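Local atomic coordinates of peptidoglycan recognition protein 3 (Branchiostoma belcheri tsingtauense, PDB entry 4Z8I), a protein that probably hydrolyses the amide bond between N-acetylmuramoyl and L-alanine in bacterial peptidoglycan, as a zinc-dependent amidase joined to a chitin-binding domain. Residues R65-S70 / N137-R142; P88-H93 / Y197-H202; G127-V132 / E157-C162. All coordinates share one frame; numbering follows the deposited sequence.

Contact 1 of 3, residues R65-S70 / N137-R142; sequences RIVSKS and NVYEGR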
ATOM      1  N   ARG A  65       7.766  -5.098   1.397  1.00 31.90           N
ATOM      2  CA  ARG A  65       7.867  -6.500   1.010  1.00 42.32           C
ATOM      3  C   ARG A  65       6.485  -7.094   0.759  1.00 44.59           C
ATOM      4  O   ARG A  65       5.665  -7.200   1.672  1.00 43.65           O
ATOM      5  CB  ARG A  65       8.622  -7.322   2.055  1.00 35.23           C
ATOM      6  CG  ARG A  65       8.753  -8.803   1.694  1.00 56.37           C
ATOM      7  CD  ARG A  65       9.332  -9.006   0.289  1.00 54.19           C
ATOM      8  NE  ARG A  65       9.222 -10.397  -0.154  1.00 68.72           N
ATOM      9  CZ  ARG A  65      10.226 -11.270  -0.143  1.00 74.80           C
ATOM     10  NH1 ARG A  65      10.032 -12.517  -0.558  1.00 37.65           N
ATOM     11  NH2 ARG A  65      11.427 -10.898   0.279  1.00 86.09           N
ATOM     12  N   ILE A  66       6.233  -7.471  -0.490  1.00 40.48           N
ATOM     13  CA  ILE A  66       4.974  -8.091  -0.874  1.00 32.04           C
ATOM     14  C   ILE A  66       5.090  -9.610  -0.820  1.00 36.14           C
ATOM     15  O   ILE A  66       5.922 -10.201  -1.512  1.00 46.17           O
ATOM     16  CB  ILE A  66       4.560  -7.670  -2.298  1.00 37.55           C
ATOM     17  CG1 ILE A  66       4.455  -6.145  -2.392  1.00 33.64           C
ATOM     18  CG2 ILE A  66       3.247  -8.336  -2.692  1.00 33.17           C
ATOM     19  CD1 ILE A  66       4.248  -5.632  -3.798  1.00 28.44           C
ATOM     20  N   VAL A  67       4.262 -10.235   0.014  1.00 31.35           N
ATOM     21  CA  VAL A  67       4.187 -11.689   0.077  1.00 30.01           C
ATOM     22  C   VAL A  67       3.460 -12.198  -1.163  1.00 36.56           C
ATOM     23  O   VAL A  67       2.274 -11.923  -1.347  1.00 44.91           O
ATOM     24  CB  VAL A  67       3.429 -12.160   1.335  1.00 42.29           C
ATOM     25  CG1 VAL A  67       3.346 -13.673   1.375  1.00 51.28           C
ATOM     26  CG2 VAL A  67       4.103 -11.640   2.591  1.00 22.01           C
ATOM     27  N   SER A  68       4.169 -12.929  -2.016  1.00 30.55           N
ATOM     28  CA  SER A  68       3.578 -13.414  -3.261  1.00 38.22           C
ATOM     29  C   SER A  68       2.556 -14.517  -3.007  1.00 44.26           C
ATOM     30  O   SER A  68       2.495 -15.079  -1.911  1.00 30.10           O
ATOM     31  CB  SER A  68       4.659 -13.922  -4.215  1.00 21.74           C
ATOM     32  OG  SER A  68       5.204 -15.149  -3.763  1.00 54.46           O
ATOM     33  N   LYS A  69       1.763 -14.819  -4.030  1.00 42.82           N
ATOM     34  CA  LYS A  69       0.721 -15.837  -3.934  1.00 33.46           C
ATOM     35  C   LYS A  69       1.286 -17.203  -3.547  1.00 41.48           C
ATOM     36  O   LYS A  69       0.693 -17.926  -2.747  1.00 38.93           O
ATOM     37  CB  LYS A  69      -0.060 -15.927  -5.248  1.00 33.35           C
ATOM     38  CG  LYS A  69      -0.778 -14.639  -5.620  1.00 40.84           C
ATOM     39  CD  LYS A  69      -2.238 -14.869  -5.991  1.00 47.86           C
ATOM     40  CE  LYS A  69      -2.378 -15.517  -7.354  1.00 45.88           C
ATOM     41  NZ  LYS A  69      -3.774 -15.421  -7.861  1.00 31.93           N
ATOM     42  N   SER A  70       2.443 -17.546  -4.103  1.00 26.51           N
ATOM     43  CA  SER A  70       3.092 -18.810  -3.779  1.00 30.66           C
ATOM     44  C   SER A  70       3.629 -18.822  -2.349  1.00 35.68           C
ATOM     45  O   SER A  70       3.820 -19.886  -1.761  1.00 32.72           O
ATOM     46  CB  SER A  70       4.227 -19.100  -4.763  1.00 35.07           C
ATOM     47  OG  SER A  70       5.268 -18.154  -4.623  1.00 60.00           O
ATOM     48  N   ASN A 137       2.466  -6.592   6.766  1.00 48.06           N
ATOM     49  CA  ASN A 137       2.818  -7.105   5.447  1.00 34.26           C
ATOM     50  C   ASN A 137       1.757  -6.838   4.384  1.00 32.55           C
ATOM     51  O   ASN A 137       0.581  -6.643   4.699  1.00 36.83           O
ATOM     52  CB  ASN A 137       3.109  -8.605   5.517  1.00 39.01           C
ATOM     53  CG  ASN A 137       4.446  -8.909   6.162  1.00 52.95           C
ATOM     54  OD1 ASN A 137       5.467  -8.304   5.824  1.00 44.96           O
ATOM     55  ND2 ASN A 137       4.449  -9.854   7.099  1.00 46.08           N
ATOM     56  N   VAL A 138       2.186  -6.825   3.125  1.00 28.73           N
ATOM     57  CA  VAL A 138       1.274  -6.754   1.992  1.00 24.57           C
ATOM     58  C   VAL A 138       1.219  -8.124   1.319  1.00 43.86           C
ATOM     59  O   VAL A 138       2.247  -8.786   1.158  1.00 39.31           O
ATOM     60  CB  VAL A 138       1.725  -5.694   0.971  1.00 32.82           C
ATOM     61  CG1 VAL A 138       0.696  -5.549  -0.140  1.00 25.51           C
ATOM     62  CG2 VAL A 138       1.942  -4.362   1.657  1.00 25.71           C
ATOM     63  N   TYR A 139       0.018  -8.551   0.943  1.00 45.43           N
ATOM     64  CA  TYR A 139      -0.177  -9.846   0.302  1.00 45.03           C
ATOM     65  C   TYR A 139      -0.745  -9.681  -1.106  1.00 41.36           C
ATOM     66  O   TYR A 139      -1.598  -8.822  -1.352  1.00 47.99           O
ATOM     67  CB  TYR A 139      -1.072 -10.743   1.165  1.00 44.12           C
ATOM     68  CG  TYR A 139      -0.453 -11.079   2.501  1.00 30.73           C
ATOM     69  CD1 TYR A 139      -0.513 -10.183   3.559  1.00 24.98           C
ATOM     70  CD2 TYR A 139       0.204 -12.287   2.701  1.00 32.48           C
ATOM     71  CE1 TYR A 139       0.062 -10.477   4.779  1.00 25.16           C
ATOM     72  CE2 TYR A 139       0.781 -12.593   3.919  1.00 26.38           C
ATOM     73  CZ  TYR A 139       0.707 -11.682   4.952  1.00 28.01           C
ATOM     74  OH  TYR A 139       1.277 -11.973   6.167  1.00 27.56           O
ATOM     75  N   GLU A 140      -0.259 -10.510  -2.024  1.00 34.06           N
ATOM     76  CA  GLU A 140      -0.600 -10.400  -3.439  1.00 38.04           C
ATOM     77  C   GLU A 140      -1.924 -11.075  -3.759  1.00 46.44           C
ATOM     78  O   GLU A 140      -2.082 -12.280  -3.561  1.00 46.95           O
ATOM     79  CB  GLU A 140       0.508 -11.021  -4.296  1.00 44.91           C
ATOM     80  CG  GLU A 140       0.308 -10.877  -5.799  1.00 36.59           C
ATOM     81  CD  GLU A 140       1.313 -11.687  -6.603  1.00 52.81           C
ATOM     82  OE1 GLU A 140       1.817 -12.706  -6.082  1.00 49.90           O
ATOM     83  OE2 GLU A 140       1.600 -11.306  -7.758  1.00 69.32           O
ATOM     84  N   GLY A 141      -2.873 -10.288  -4.254  1.00 43.31           N
ATOM     85  CA  GLY A 141      -4.124 -10.823  -4.755  1.00 33.00           C
ATOM     86  C   GLY A 141      -4.060 -10.944  -6.265  1.00 25.11           C
ATOM     87  O   GLY A 141      -3.248 -11.703  -6.796  1.00 42.81           O
ATOM     88  N   ARG A 142      -4.907 -10.192  -6.961  1.00 22.42           N
ATOM     89  CA  ARG A 142      -4.897 -10.205  -8.421  1.00 35.24           C
ATOM     90  C   ARG A 142      -3.755  -9.359  -8.977  1.00 39.70           C
ATOM     91  O   ARG A 142      -3.471  -9.397 -10.174  1.00 55.70           O
ATOM     92  CB  ARG A 142      -6.244  -9.742  -8.981  1.00 26.85           C
ATOM     93  CG  ARG A 142      -7.403 -10.604  -8.520  1.00 36.49           C
ATOM     94  CD  ARG A 142      -8.711 -10.267  -9.213  1.00 31.87           C
ATOM     95  NE  ARG A 142      -9.773 -11.174  -8.774  1.00 26.90           N
ATOM     96  CZ  ARG A 142     -10.976 -11.249  -9.331  1.00 39.19           C
ATOM     97  NH1 ARG A 142     -11.286 -10.472 -10.359  1.00 38.68           N
ATOM     98  NH2 ARG A 142     -11.870 -12.107  -8.859  1.00 36.42           N
TER
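V67 lies against the ring of Y139, its CG2 4.1 Å from the ring centroid and 28° off the normal, a CH-pi contact over one face. Its other branch, CG1, stands anti to the backbone N (chi1 179°) and reaches the CD2 and CE2 rim of the same ring. The two side chains run side by side and point the same way, toward helix 103-120; the Y139 hydroxyl is hydrogen-bonded to D135. On the other face of the sheet I66 and V138 meet loosely, CG1 to CB at 4.4 Å, and both reach L183 of helix 174-190. Strand 66-67 forms an outer strand of the mixed sheet of the amidase domain, parallel to 138-140 and held to it by V67 N to V138 O at 2.7 Å and E140 N to V67 O at 3.0 Å. At the end of strand 138-140, E140 extends with CG anti to its backbone N (chi1 -176°), which carries OE1 to the amide of K69 at 2.9 Å. The K69 side chain crosses E140 at about a right angle, CG 3.3 Å from OE1, and, bent at chi2 and chi3, lays its CD against G141 O before NZ reaches D125 in a salt bridge.

Contact 2 of 3, residues P88-H93 / Y197-H202; sequences PKVVIH and YSLYGH. With ZN (zinc ion), chain B.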
ATOM      1  N   PRO A  88      -6.357   5.017 -12.615  1.00 24.76           N
ATOM      2  CA  PRO A  88      -6.819   6.336 -12.173  1.00 30.10           C
ATOM      3  C   PRO A  88      -7.019   6.435 -10.669  1.00 45.18           C
ATOM      4  O   PRO A  88      -6.699   7.472 -10.091  1.00 47.53           O
ATOM      5  CB  PRO A  88      -8.185   6.481 -12.854  1.00 25.09           C
ATOM      6  CG  PRO A  88      -8.171   5.518 -13.969  1.00 33.72           C
ATOM      7  CD  PRO A  88      -7.316   4.378 -13.531  1.00 36.65           C
ATOM      8  N   LYS A  89      -7.548   5.389 -10.042  1.00 33.71           N
ATOM      9  CA  LYS A  89      -7.971   5.514  -8.650  1.00 39.08           C
ATOM     10  C   LYS A  89      -7.685   4.308  -7.746  1.00 39.84           C
ATOM     11  O   LYS A  89      -7.513   3.189  -8.217  1.00 41.98           O
ATOM     12  CB  LYS A  89      -9.449   5.911  -8.595  1.00 43.99           C
ATOM     13  CG  LYS A  89     -10.336   5.194  -9.597  1.00 37.52           C
ATOM     14  CD  LYS A  89     -11.628   5.965  -9.860  1.00 27.37           C
ATOM     15  CE  LYS A  89     -11.437   7.034 -10.918  1.00 51.94           C
ATOM     16  NZ  LYS A  89     -12.717   7.692 -11.295  1.00 54.44           N
ATOM     17  N   VAL A  90      -7.627   4.558  -6.440  1.00 35.77           N
ATOM     18  CA  VAL A  90      -7.349   3.514  -5.456  1.00 35.79           C
ATOM     19  C   VAL A  90      -8.505   3.402  -4.469  1.00 40.45           C
ATOM     20  O   VAL A  90      -8.910   4.400  -3.865  1.00 35.29           O
ATOM     21  CB  VAL A  90      -6.057   3.814  -4.671  1.00 36.68           C
ATOM     22  CG1 VAL A  90      -5.754   2.693  -3.695  1.00 32.60           C
ATOM     23  CG2 VAL A  90      -4.894   4.007  -5.621  1.00 30.38           C
ATOM     24  N   VAL A  91      -9.040   2.193  -4.313  1.00 33.26           N
ATOM     25  CA  VAL A  91     -10.166   1.961  -3.411  1.00 37.41           C
ATOM     26  C   VAL A  91      -9.709   1.165  -2.193  1.00 44.83           C
ATOM     27  O   VAL A  91      -9.040   0.137  -2.329  1.00 36.63           O
ATOM     28  CB  VAL A  91     -11.318   1.221  -4.123  1.00 33.10           C
ATOM     29  CG1 VAL A  91     -12.517   1.091  -3.208  1.00 31.72           C
ATOM     30  CG2 VAL A  91     -11.710   1.958  -5.388  1.00 28.44           C
ATOM     31  N   ILE A  92     -10.064   1.646  -1.005  1.00 37.94           N
ATOM     32  CA  ILE A  92      -9.643   1.006   0.236  1.00 37.53           C
ATOM     33  C   ILE A  92     -10.771   0.169   0.839  1.00 48.89           C
ATOM     34  O   ILE A  92     -11.908   0.632   0.959  1.00 33.22           O
ATOM     35  CB  ILE A  92      -9.161   2.047   1.262  1.00 33.98           C
ATOM     36  CG1 ILE A  92      -7.996   2.854   0.689  1.00 39.32           C
ATOM     37  CG2 ILE A  92      -8.752   1.373   2.565  1.00 25.65           C
ATOM     38  CD1 ILE A  92      -6.765   2.021   0.385  1.00 24.61           C
ATOM     39  N   HIS A  93     -10.446  -1.065   1.217  1.00 39.84           N
ATOM     40  CA  HIS A  93     -11.434  -1.992   1.753  1.00 31.41           C
ATOM     41  C   HIS A  93     -11.040  -2.476   3.139  1.00 38.83           C
ATOM     42  O   HIS A  93      -9.873  -2.393   3.520  1.00 37.61           O
ATOM     43  CB  HIS A  93     -11.572  -3.203   0.828  1.00 26.32           C
ATOM     44  CG  HIS A  93     -12.214  -2.894  -0.486  1.00 32.51           C
ATOM     45  ND1 HIS A  93     -13.573  -2.990  -0.690  1.00 41.69           N
ATOM     46  CD2 HIS A  93     -11.684  -2.494  -1.667  1.00 31.70           C
ATOM     47  CE1 HIS A  93     -13.854  -2.661  -1.937  1.00 33.61           C
ATOM     48  NE2 HIS A  93     -12.725  -2.354  -2.550  1.00 30.78           N
ATOM     49  N   TYR A 197      -3.512  10.256  -8.911  1.00 43.66           N
ATOM     50  CA  TYR A 197      -4.552   9.279  -8.618  1.00 43.23           C
ATOM     51  C   TYR A 197      -5.541   9.807  -7.586  1.00 50.32           C
ATOM     52  O   TYR A 197      -5.241  10.743  -6.847  1.00 52.01           O
ATOM     53  CB  TYR A 197      -3.940   7.953  -8.143  1.00 34.83           C
ATOM     54  CG  TYR A 197      -3.377   7.982  -6.740  1.00 41.67           C
ATOM     55  CD1 TYR A 197      -4.173   7.661  -5.646  1.00 43.91           C
ATOM     56  CD2 TYR A 197      -2.045   8.312  -6.510  1.00 22.93           C
ATOM     57  CE1 TYR A 197      -3.668   7.684  -4.364  1.00 48.16           C
ATOM     58  CE2 TYR A 197      -1.531   8.335  -5.227  1.00 38.34           C
ATOM     59  CZ  TYR A 197      -2.348   8.021  -4.161  1.00 52.58           C
ATOM     60  OH  TYR A 197      -1.846   8.040  -2.883  1.00 64.33           O
ATOM     61  N   SER A 198      -6.723   9.202  -7.541  1.00 42.43           N
ATOM     62  CA  SER A 198      -7.716   9.554  -6.538  1.00 37.37           C
ATOM     63  C   SER A 198      -7.894   8.404  -5.555  1.00 37.70           C
ATOM     64  O   SER A 198      -7.978   7.243  -5.957  1.00 32.86           O
ATOM     65  CB  SER A 198      -9.052   9.904  -7.195  1.00 29.13           C
ATOM     66  OG  SER A 198      -8.936  11.067  -7.993  1.00 55.60           O
ATOM     67  N   LEU A 199      -7.946   8.728  -4.269  1.00 45.46           N
ATOM     68  CA  LEU A 199      -8.108   7.712  -3.237  1.00 45.81           C
ATOM     69  C   LEU A 199      -9.551   7.666  -2.744  1.00 40.95           C
ATOM     70  O   LEU A 199     -10.105   8.684  -2.329  1.00 45.24           O
ATOM     71  CB  LEU A 199      -7.161   7.982  -2.064  1.00 37.49           C
ATOM     72  CG  LEU A 199      -7.203   6.984  -0.903  1.00 39.30           C
ATOM     73  CD1 LEU A 199      -6.499   5.693  -1.275  1.00 32.40           C
ATOM     74  CD2 LEU A 199      -6.594   7.584   0.350  1.00 47.18           C
ATOM     75  N   TYR A 200     -10.157   6.485  -2.794  1.00 39.11           N
ATOM     76  CA  TYR A 200     -11.528   6.310  -2.323  1.00 45.10           C
ATOM     77  C   TYR A 200     -11.597   5.267  -1.217  1.00 34.57           C
ATOM     78  O   TYR A 200     -10.783   4.343  -1.170  1.00 34.11           O
ATOM     79  CB  TYR A 200     -12.448   5.848  -3.461  1.00 24.85           C
ATOM     80  CG  TYR A 200     -12.525   6.766  -4.655  1.00 45.82           C
ATOM     81  CD1 TYR A 200     -11.521   6.779  -5.614  1.00 39.81           C
ATOM     82  CD2 TYR A 200     -13.620   7.597  -4.844  1.00 50.53           C
ATOM     83  CE1 TYR A 200     -11.596   7.612  -6.711  1.00 49.34           C
ATOM     84  CE2 TYR A 200     -13.701   8.433  -5.944  1.00 57.51           C
ATOM     85  CZ  TYR A 200     -12.686   8.432  -6.874  1.00 54.94           C
ATOM     86  OH  TYR A 200     -12.753   9.255  -7.972  1.00 63.98           O
ATOM     87  N   GLY A 201     -12.575   5.414  -0.331  1.00 42.16           N
ATOM     88  CA  GLY A 201     -12.992   4.311   0.513  1.00 48.14           C
ATOM     89  C   GLY A 201     -14.058   3.569  -0.269  1.00 44.26           C
ATOM     90  O   GLY A 201     -14.630   4.129  -1.204  1.00 53.88           O
ATOM     91  N   HIS A 202     -14.327   2.318   0.089  1.00 33.30           N
ATOM     92  CA  HIS A 202     -15.329   1.533  -0.630  1.00 27.88           C
ATOM     93  C   HIS A 202     -16.702   2.202  -0.568  1.00 49.04           C
ATOM     94  O   HIS A 202     -17.444   2.207  -1.550  1.00 64.27           O
ATOM     95  CB  HIS A 202     -15.398   0.110  -0.071  1.00 35.04           C
ATOM     96  CG  HIS A 202     -16.249  -0.819  -0.879  1.00 49.37           C
ATOM     97  ND1 HIS A 202     -16.596  -2.080  -0.442  1.00 53.64           N
ATOM     98  CD2 HIS A 202     -16.814  -0.680  -2.102  1.00 47.10           C
ATOM     99  CE1 HIS A 202     -17.341  -2.673  -1.356  1.00 59.84           C
ATOM    100  NE2 HIS A 202     -17.489  -1.844  -2.374  1.00 42.06           N
TER
HETATM  101 ZN    ZN B 301     -15.161  -2.989   0.531  0.95 44.88          ZN
HETATM  102  O   HOH W   1     -15.527  -4.873   0.164  1.00 39.06           O
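H93 and H202 meet at the zinc ion, each giving ND1 to the metal at 2.0 Å. The two ND1 atoms are 3.2 Å apart as fellow ligands, with no hydrogen bond between them. The imidazoles are oblique, their planes at 56°, so that H93 CE1 sits over one face of the H202 ring while H202 approaches H93 at its edge. A water at 1.9 Å and C210 complete the four-coordinate site. Different first torsions bring the rings together: H93 has CG beside its backbone N (chi1 -69°), whereas in H202 it is swung anti to that atom (chi1 -171°). NE2 of H93, on the far side of its ring, is hydrogen-bonded to H150, a second-shell partner that, with the metal bond, probably helps to hold the ring's rotation.

The parallel strands 89-93 and 197-201 carry the two histidines at or just past their ends, which probably helps to set the ligand spacing. Their ladder includes a nearly straight bond from Y200 N to V90 O at 2.7 Å and ends in a weak one from H202 N to I92 O. On one face L199 CD1 fits against V90 CB and, at 3.8 Å, I92 CG1. On the other, the Y200 ring turns its CE1 edge to K89 CB at 3.3 Å, and the lysine chain follows that edge toward the hydroxyl. Were Y200 replaced by an alanine, the K89 chain would probably lose the aromatic edge it lies along and be set free to turn. Two imidazole ND1 donors, a cysteine sulfur and a water are the zinc set of the peptidoglycan-recognition amidases, consistent with a metal-activated water attacking the substrate amide.

Contact 3 of 3, residues G127-V132 / E157-C162; sequences GYNFLV and ESIGIC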
ATOM      1  N   GLY A 127     -10.832 -11.512  -4.648  1.00 37.80           N
ATOM      2  CA  GLY A 127     -11.329 -10.313  -5.302  1.00 37.56           C
ATOM      3  C   GLY A 127     -10.409  -9.107  -5.331  1.00 37.94           C
ATOM      4  O   GLY A 127     -10.375  -8.366  -6.317  1.00 38.50           O
ATOM      5  N   TYR A 128      -9.664  -8.903  -4.253  1.00 35.79           N
ATOM      6  CA  TYR A 128      -8.842  -7.710  -4.121  1.00 35.55           C
ATOM      7  C   TYR A 128      -7.515  -7.862  -4.856  1.00 40.90           C
ATOM      8  O   TYR A 128      -7.029  -8.978  -5.058  1.00 32.02           O
ATOM      9  CB  TYR A 128      -8.598  -7.397  -2.644  1.00 33.04           C
ATOM     10  CG  TYR A 128      -9.823  -7.555  -1.773  1.00 34.42           C
ATOM     11  CD1 TYR A 128     -10.812  -6.581  -1.747  1.00 44.72           C
ATOM     12  CD2 TYR A 128      -9.985  -8.677  -0.970  1.00 35.26           C
ATOM     13  CE1 TYR A 128     -11.929  -6.722  -0.950  1.00 51.69           C
ATOM     14  CE2 TYR A 128     -11.100  -8.826  -0.169  1.00 25.59           C
ATOM     15  CZ  TYR A 128     -12.067  -7.846  -0.164  1.00 46.23           C
ATOM     16  OH  TYR A 128     -13.179  -7.989   0.632  1.00 53.51           O
ATOM     17  N   ASN A 129      -6.941  -6.736  -5.266  1.00 32.97           N
ATOM     18  CA  ASN A 129      -5.635  -6.738  -5.907  1.00 26.25           C
ATOM     19  C   ASN A 129      -4.540  -6.983  -4.879  1.00 29.34           C
ATOM     20  O   ASN A 129      -3.555  -7.669  -5.154  1.00 25.44           O
ATOM     21  CB  ASN A 129      -5.383  -5.412  -6.627  1.00 30.65           C
ATOM     22  CG  ASN A 129      -6.368  -5.160  -7.749  1.00 35.08           C
ATOM     23  OD1 ASN A 129      -7.393  -4.504  -7.555  1.00 38.22           O
ATOM     24  ND2 ASN A 129      -6.063  -5.681  -8.933  1.00 29.65           N
ATOM     25  N   PHE A 130      -4.717  -6.414  -3.691  1.00 23.87           N
ATOM     26  CA  PHE A 130      -3.759  -6.599  -2.609  1.00 24.06           C
ATOM     27  C   PHE A 130      -4.462  -6.624  -1.260  1.00 33.02           C
ATOM     28  O   PHE A 130      -5.529  -6.029  -1.092  1.00 40.12           O
ATOM     29  CB  PHE A 130      -2.710  -5.488  -2.614  1.00 25.12           C
ATOM     30  CG  PHE A 130      -1.843  -5.474  -3.836  1.00 40.00           C
ATOM     31  CD1 PHE A 130      -0.740  -6.311  -3.928  1.00 41.76           C
ATOM     32  CD2 PHE A 130      -2.121  -4.617  -4.890  1.00 39.72           C
ATOM     33  CE1 PHE A 130       0.064  -6.298  -5.052  1.00 35.24           C
ATOM     34  CE2 PHE A 130      -1.321  -4.599  -6.019  1.00 37.25           C
ATOM     35  CZ  PHE A 130      -0.228  -5.440  -6.100  1.00 34.90           C
ATOM     36  N   LEU A 131      -3.859  -7.316  -0.300  1.00 35.46           N
ATOM     37  CA  LEU A 131      -4.366  -7.302   1.065  1.00 32.18           C
ATOM     38  C   LEU A 131      -3.283  -6.803   2.012  1.00 31.03           C
ATOM     39  O   LEU A 131      -2.109  -6.781   1.665  1.00 31.06           O
ATOM     40  CB  LEU A 131      -4.881  -8.681   1.487  1.00 36.49           C
ATOM     41  CG  LEU A 131      -6.071  -9.220   0.682  1.00 32.76           C
ATOM     42  CD1 LEU A 131      -5.593 -10.056  -0.490  1.00 30.64           C
ATOM     43  CD2 LEU A 131      -7.034 -10.022   1.550  1.00 19.65           C
ATOM     44  N   VAL A 132      -3.688  -6.372   3.198  1.00 48.48           N
ATOM     45  CA  VAL A 132      -2.755  -5.862   4.192  1.00 43.07           C
ATOM     46  C   VAL A 132      -3.170  -6.399   5.550  1.00 34.01           C
ATOM     47  O   VAL A 132      -4.343  -6.317   5.918  1.00 41.93           O
ATOM     48  CB  VAL A 132      -2.757  -4.317   4.232  1.00 45.57           C
ATOM     49  CG1 VAL A 132      -1.957  -3.813   5.415  1.00 50.90           C
ATOM     50  CG2 VAL A 132      -2.196  -3.745   2.938  1.00 37.71           C
ATOM     51  N   GLU A 157     -11.203   0.544 -13.235  1.00 35.72           N
ATOM     52  CA  GLU A 157     -10.445   1.785 -13.132  1.00 40.04           C
ATOM     53  C   GLU A 157      -9.629   1.873 -11.852  1.00 45.82           C
ATOM     54  O   GLU A 157      -9.114   2.940 -11.520  1.00 39.44           O
ATOM     55  CB  GLU A 157     -11.383   2.994 -13.200  1.00 59.16           C
ATOM     56  CG  GLU A 157     -11.835   3.384 -14.595  1.00 64.12           C
ATOM     57  CD  GLU A 157     -12.616   4.687 -14.601  1.00 85.75           C
ATOM     58  OE1 GLU A 157     -12.198   5.631 -15.305  1.00 81.24           O
ATOM     59  OE2 GLU A 157     -13.647   4.767 -13.897  1.00 94.94           O
ATOM     60  N   SER A 158      -9.500   0.768 -11.130  1.00 31.62           N
ATOM     61  CA  SER A 158      -8.902   0.858  -9.807  1.00 27.98           C
ATOM     62  C   SER A 158      -8.073  -0.337  -9.373  1.00 35.09           C
ATOM     63  O   SER A 158      -8.133  -1.417  -9.964  1.00 32.11           O
ATOM     64  CB  SER A 158      -9.990   1.110  -8.758  1.00 34.96           C
ATOM     65  OG  SER A 158     -10.808  -0.035  -8.595  1.00 34.60           O
ATOM     66  N   ILE A 159      -7.291  -0.102  -8.325  1.00 38.29           N
ATOM     67  CA  ILE A 159      -6.618  -1.146  -7.575  1.00 29.56           C
ATOM     68  C   ILE A 159      -7.350  -1.269  -6.240  1.00 40.04           C
ATOM     69  O   ILE A 159      -7.580  -0.269  -5.561  1.00 51.73           O
ATOM     70  CB  ILE A 159      -5.142  -0.776  -7.326  1.00 46.74           C
ATOM     71  CG1 ILE A 159      -4.324  -0.936  -8.610  1.00 61.72           C
ATOM     72  CG2 ILE A 159      -4.547  -1.627  -6.217  1.00 56.67           C
ATOM     73  CD1 ILE A 159      -4.241  -2.365  -9.109  1.00 63.14           C
ATOM     74  N   GLY A 160      -7.738  -2.486  -5.874  1.00 51.17           N
ATOM     75  CA  GLY A 160      -8.417  -2.706  -4.611  1.00 27.33           C
ATOM     76  C   GLY A 160      -7.475  -3.206  -3.533  1.00 48.09           C
ATOM     77  O   GLY A 160      -6.890  -4.284  -3.660  1.00 48.99           O
ATOM     78  N   ILE A 161      -7.323  -2.417  -2.473  1.00 57.08           N
ATOM     79  CA  ILE A 161      -6.514  -2.819  -1.327  1.00 41.60           C
ATOM     80  C   ILE A 161      -7.412  -3.090  -0.130  1.00 29.87           C
ATOM     81  O   ILE A 161      -8.191  -2.225   0.274  1.00 34.77           O
ATOM     82  CB  ILE A 161      -5.505  -1.735  -0.928  1.00 38.64           C
ATOM     83  CG1 ILE A 161      -4.576  -1.409  -2.097  1.00 36.77           C
ATOM     84  CG2 ILE A 161      -4.702  -2.181   0.283  1.00 20.13           C
ATOM     85  CD1 ILE A 161      -3.598  -0.293  -1.802  1.00 31.95           C
ATOM     86  N   CYS A 162      -7.299  -4.284   0.440  1.00 37.38           N
ATOM     87  CA  CYS A 162      -8.142  -4.651   1.572  1.00 39.81           C
ATOM     88  C   CYS A 162      -7.336  -4.901   2.837  1.00 40.15           C
ATOM     89  O   CYS A 162      -6.480  -5.777   2.868  1.00 34.83           O
ATOM     90  CB  CYS A 162      -8.976  -5.887   1.238  1.00 44.70           C
ATOM     91  SG  CYS A 162     -10.003  -6.460   2.601  1.00 37.93           S
TER
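Strands 130-132 and 158-162 run parallel, their axes 4.6 Å apart and inclined at 23°, with F130 paired to I161 and L131 to C162. F130 N to G160 O, C162 N to F130 O and V132 N to C162 O form the ladder. Ahead of the ladder the N129 side chain takes over from the backbone: with CG beside its own N (chi1 -63°), it turns OD1 onto G160 N at 2.6 Å, in an almost straight bond whose donor is tilted 25° from the amide plane. ND2 of the same amide is bonded to G143 O, which helps to hold the group's rotation. The two strands lie in the middle of the mixed sheet of the amidase fold, between helices 103-120 and 174-190. On the face toward helix 103-120, C162 CB sits 3.5 Å from the centroid of the Y128 ring, nearly on its normal, and SG follows at 3.9 Å in a sulfur-aromatic contact over the same face. Y128 also meets the ring of the zinc ligand H93. On the face toward helix 174-190, I161 CG2 touches V132 CG2 at 4.0 Å, while I159 CG2 reaches the edge of the F130 ring.

In the fold
From the N terminus, 65-70 comes first and pairs with 137-142, so contact 1 closes a loop holding strand 87-94, helix 103-120 and strand 130-132. Segment 88-93 opens within that loop and meets 197-202 much later, so contacts 1 and 2 cross. Contact 3, from 127-132 to 157-162, crosses contact 1 but is nested inside the loop of contact 2. All three belong to one mixed sheet: contacts 1 and 2 add its outermost strands, and contact 3 joins two inner ones. Y139 N to L131 O links contact 1 to contact 3, and H93 N to I161 O links contact 3 to contact 2, whereas contacts 1 and 2 do not touch, their centres about 19 Å apart.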